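Local atomic coordinates of putative D-glycero-D-manno-heptose 7-phosphate kinase (PDB entry 4N3O), a protein that phosphorylates D-glycero-alpha-D-manno-heptose 7-phosphate at C-1 with ATP, a step towards the GDP-heptose used for capsule polysaccharide. Residues Tyr43-Ile49 against Ser103-Asp109. Sequence-based numbering, arbitrary orientation. Where two conformers were deposited one is given.
Sequences YIHCTLI and SLHTYSD
Y43 and D109 are joined twice: D109 N donates to Y43 O, and Y43 N reaches D109 OD2 (2.9 Å) from above the carboxylate plane. Next along, I44 CG1 packs on S108 CB across a non-hydrogen-bonded pair, on the face where helix 118-134 brings T121 and L122. H45 turns to the other face, in a hydrogen-bonded pair with Y107. The two rings form an offset stack, centroids 4.4 Å apart and planes at 20°. H45 CD2 lies over one face of the phenol, 3.3 Å from Y107 CZ. Y107 CG sits between its own backbone N and carbonyl carbon (chi1 82°), which swings the phenol over the imidazole. H45 NE2 donates nearly in its ring plane to D109 OD1 (2.9 Å) and weakly to D109 OD2, so stack and carboxylate together fix the ring's rotation. In this antiparallel pairing, strands 42-50 and 102-108 are neighbours in the mixed sheet of the GHMP kinase N-terminal domain; strands 6-21 and 55-60 flank them. C46 pairs with T106, whose side chain touches S60, probably an ATP-binding residue. T47 exchanges two backbone bonds with H105, whose ND1 is held by D59; T47 OG1 turns to R8. L48 CB touches L104 CD1 at 4.1 Å, on the face packed by helix 118-134. I49 forms a hydrogen-bonded pair with S103; its CB rests 3.5 Å from S103 OG, which hydrogen-bonds H105 NE2.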
loop_
_atom_site.group_PDB
_atom_site.type_symbol
_atom_site.label_atom_id
_atom_site.label_comp_id
_atom_site.label_asym_id
_atom_site.label_seq_id
_atom_site.Cartn_x
_atom_site.Cartn_y
_atom_site.Cartn_z
ATOM N N TYR A 43 7.904 -3.041 -2.548
ATOM C CA TYR A 43 8.776 -2.652 -3.611
ATOM C C TYR A 43 10.262 -2.791 -3.380
ATOM O O TYR A 43 10.741 -2.934 -2.252
ATOM C CB TYR A 43 8.555 -1.135 -3.835
ATOM C CG TYR A 43 7.136 -0.680 -4.127
ATOM C CD1 TYR A 43 6.640 -0.698 -5.422
ATOM C CD2 TYR A 43 6.309 -0.157 -3.113
ATOM C CE1 TYR A 43 5.358 -0.252 -5.706
ATOM C CE2 TYR A 43 5.010 0.286 -3.393
ATOM C CZ TYR A 43 4.556 0.249 -4.694
ATOM O OH TYR A 43 3.293 0.679 -5.009
ATOM N N ILE A 44 10.969 -2.688 -4.494
ATOM C CA ILE A 44 12.413 -2.592 -4.527
ATOM C C ILE A 44 12.676 -1.156 -4.973
ATOM O O ILE A 44 12.138 -0.709 -5.989
ATOM C CB ILE A 44 13.062 -3.605 -5.471
ATOM C CG1 ILE A 44 12.996 -4.970 -4.788
ATOM C CG2 ILE A 44 14.512 -3.205 -5.756
ATOM C CD1 ILE A 44 13.703 -6.076 -5.505
ATOM N N HIS A 45 13.482 -0.447 -4.187
ATOM C CA HIS A 45 13.764 0.951 -4.412
ATOM C C HIS A 45 15.184 1.076 -4.903
ATOM O O HIS A 45 16.074 0.447 -4.369
ATOM C CB HIS A 45 13.615 1.738 -3.097
ATOM C CG HIS A 45 12.353 1.437 -2.357
ATOM N ND1 HIS A 45 11.212 2.191 -2.500
ATOM C CD2 HIS A 45 12.042 0.441 -1.487
ATOM C CE1 HIS A 45 10.250 1.677 -1.749
ATOM N NE2 HIS A 45 10.730 0.619 -1.119
ATOM N N CYS A 46 15.387 1.893 -5.929
ATOM C CA CYS A 46 16.714 2.130 -6.484
ATOM C C CYS A 46 16.961 3.609 -6.685
ATOM O O CYS A 46 16.091 4.326 -7.172
ATOM C CB CYS A 46 16.883 1.445 -7.847
ATOM S SG CYS A 46 16.781 -0.355 -7.801
ATOM N N THR A 47 18.150 4.054 -6.298
ATOM C CA THR A 47 18.580 5.423 -6.520
ATOM C C THR A 47 19.923 5.354 -7.274
ATOM O O THR A 47 20.852 4.647 -6.852
ATOM C CB THR A 47 18.759 6.205 -5.221
ATOM O OG1 THR A 47 17.478 6.524 -4.691
ATOM C CG2 THR A 47 19.469 7.485 -5.476
ATOM N N LEU A 48 20.025 6.088 -8.376
ATOM C CA LEU A 48 21.261 6.113 -9.156
ATOM C C LEU A 48 21.738 7.548 -9.226
ATOM O O LEU A 48 21.031 8.408 -9.767
ATOM C CB LEU A 48 21.029 5.553 -10.559
ATOM C CG LEU A 48 22.246 5.295 -11.465
ATOM C CD1 LEU A 48 21.796 4.562 -12.715
ATOM C CD2 LEU A 48 22.968 6.573 -11.845
ATOM N N ILE A 49 22.927 7.808 -8.678
ATOM C CA ILE A 49 23.487 9.165 -8.664
ATOM C C ILE A 49 24.762 9.289 -9.488
ATOM O O ILE A 49 25.763 8.617 -9.222
ATOM C CB ILE A 49 23.811 9.652 -7.229
ATOM C CG1 ILE A 49 22.623 9.418 -6.288
ATOM C CG2 ILE A 49 24.170 11.136 -7.230
ATOM C CD1 ILE A 49 22.952 9.702 -4.844
ATOM N N SER A 103 26.879 6.096 -8.546
ATOM C CA SER A 103 26.648 5.288 -7.345
ATOM C C SER A 103 25.219 4.759 -7.460
ATOM O O SER A 103 24.327 5.491 -7.852
ATOM C CB SER A 103 26.814 6.093 -6.064
ATOM O OG SER A 103 25.801 7.066 -5.920
ATOM N N LEU A 104 25.024 3.485 -7.132
ATOM C CA LEU A 104 23.738 2.825 -7.230
ATOM C C LEU A 104 23.362 2.307 -5.848
ATOM O O LEU A 104 24.126 1.539 -5.249
ATOM C CB LEU A 104 23.836 1.659 -8.214
ATOM C CG LEU A 104 22.554 0.859 -8.438
ATOM C CD1 LEU A 104 21.520 1.749 -9.106
ATOM C CD2 LEU A 104 22.812 -0.384 -9.264
ATOM N N HIS A 105 22.191 2.709 -5.344
ATOM C CA HIS A 105 21.781 2.321 -3.999
ATOM C C HIS A 105 20.440 1.616 -4.081
ATOM O O HIS A 105 19.541 2.131 -4.723
ATOM C CB HIS A 105 21.650 3.578 -3.128
ATOM C CG HIS A 105 22.797 4.531 -3.252
ATOM N ND1 HIS A 105 23.805 4.611 -2.318
ATOM C CD2 HIS A 105 23.093 5.451 -4.203
ATOM C CE1 HIS A 105 24.668 5.547 -2.680
ATOM N NE2 HIS A 105 24.257 6.073 -3.820
ATOM N N THR A 106 20.285 0.458 -3.438
ATOM C CA THR A 106 19.013 -0.276 -3.509
ATOM C C THR A 106 18.603 -0.948 -2.212
ATOM O O THR A 106 19.433 -1.185 -1.333
ATOM C CB THR A 106 19.094 -1.422 -4.520
ATOM O OG1 THR A 106 20.042 -2.389 -4.062
ATOM C CG2 THR A 106 19.525 -0.919 -5.861
ATOM N N TYR A 107 17.315 -1.272 -2.108
ATOM C CA TYR A 107 16.805 -2.020 -0.952
ATOM C C TYR A 107 15.378 -2.470 -1.222
ATOM O O TYR A 107 14.635 -1.833 -1.981
ATOM C CB TYR A 107 16.896 -1.236 0.382
ATOM C CG TYR A 107 15.790 -0.243 0.640
ATOM C CD1 TYR A 107 15.872 1.052 0.177
ATOM C CD2 TYR A 107 14.664 -0.608 1.362
ATOM C CE1 TYR A 107 14.864 1.955 0.409
ATOM C CE2 TYR A 107 13.645 0.297 1.615
ATOM C CZ TYR A 107 13.751 1.574 1.128
ATOM O OH TYR A 107 12.732 2.476 1.346
ATOM N N SER A 108 15.002 -3.565 -0.584
ATOM C CA SER A 108 13.693 -4.155 -0.762
ATOM C C SER A 108 12.833 -3.974 0.449
ATOM O O SER A 108 13.343 -3.925 1.553
ATOM C CB SER A 108 13.843 -5.658 -1.010
ATOM O OG SER A 108 12.567 -6.292 -0.934
ATOM N N ASP A 109 11.518 -3.897 0.252
ATOM C CA ASP A 109 10.591 -3.794 1.396
ATOM C C ASP A 109 10.411 -5.121 2.127
ATOM O O ASP A 109 9.860 -5.139 3.224
ATOM C CB ASP A 109 9.221 -3.300 0.950
ATOM C CG ASP A 109 9.218 -1.853 0.595
ATOM O OD1 ASP A 109 10.060 -1.132 1.134
ATOM O OD2 ASP A 109 8.375 -1.424 -0.215
#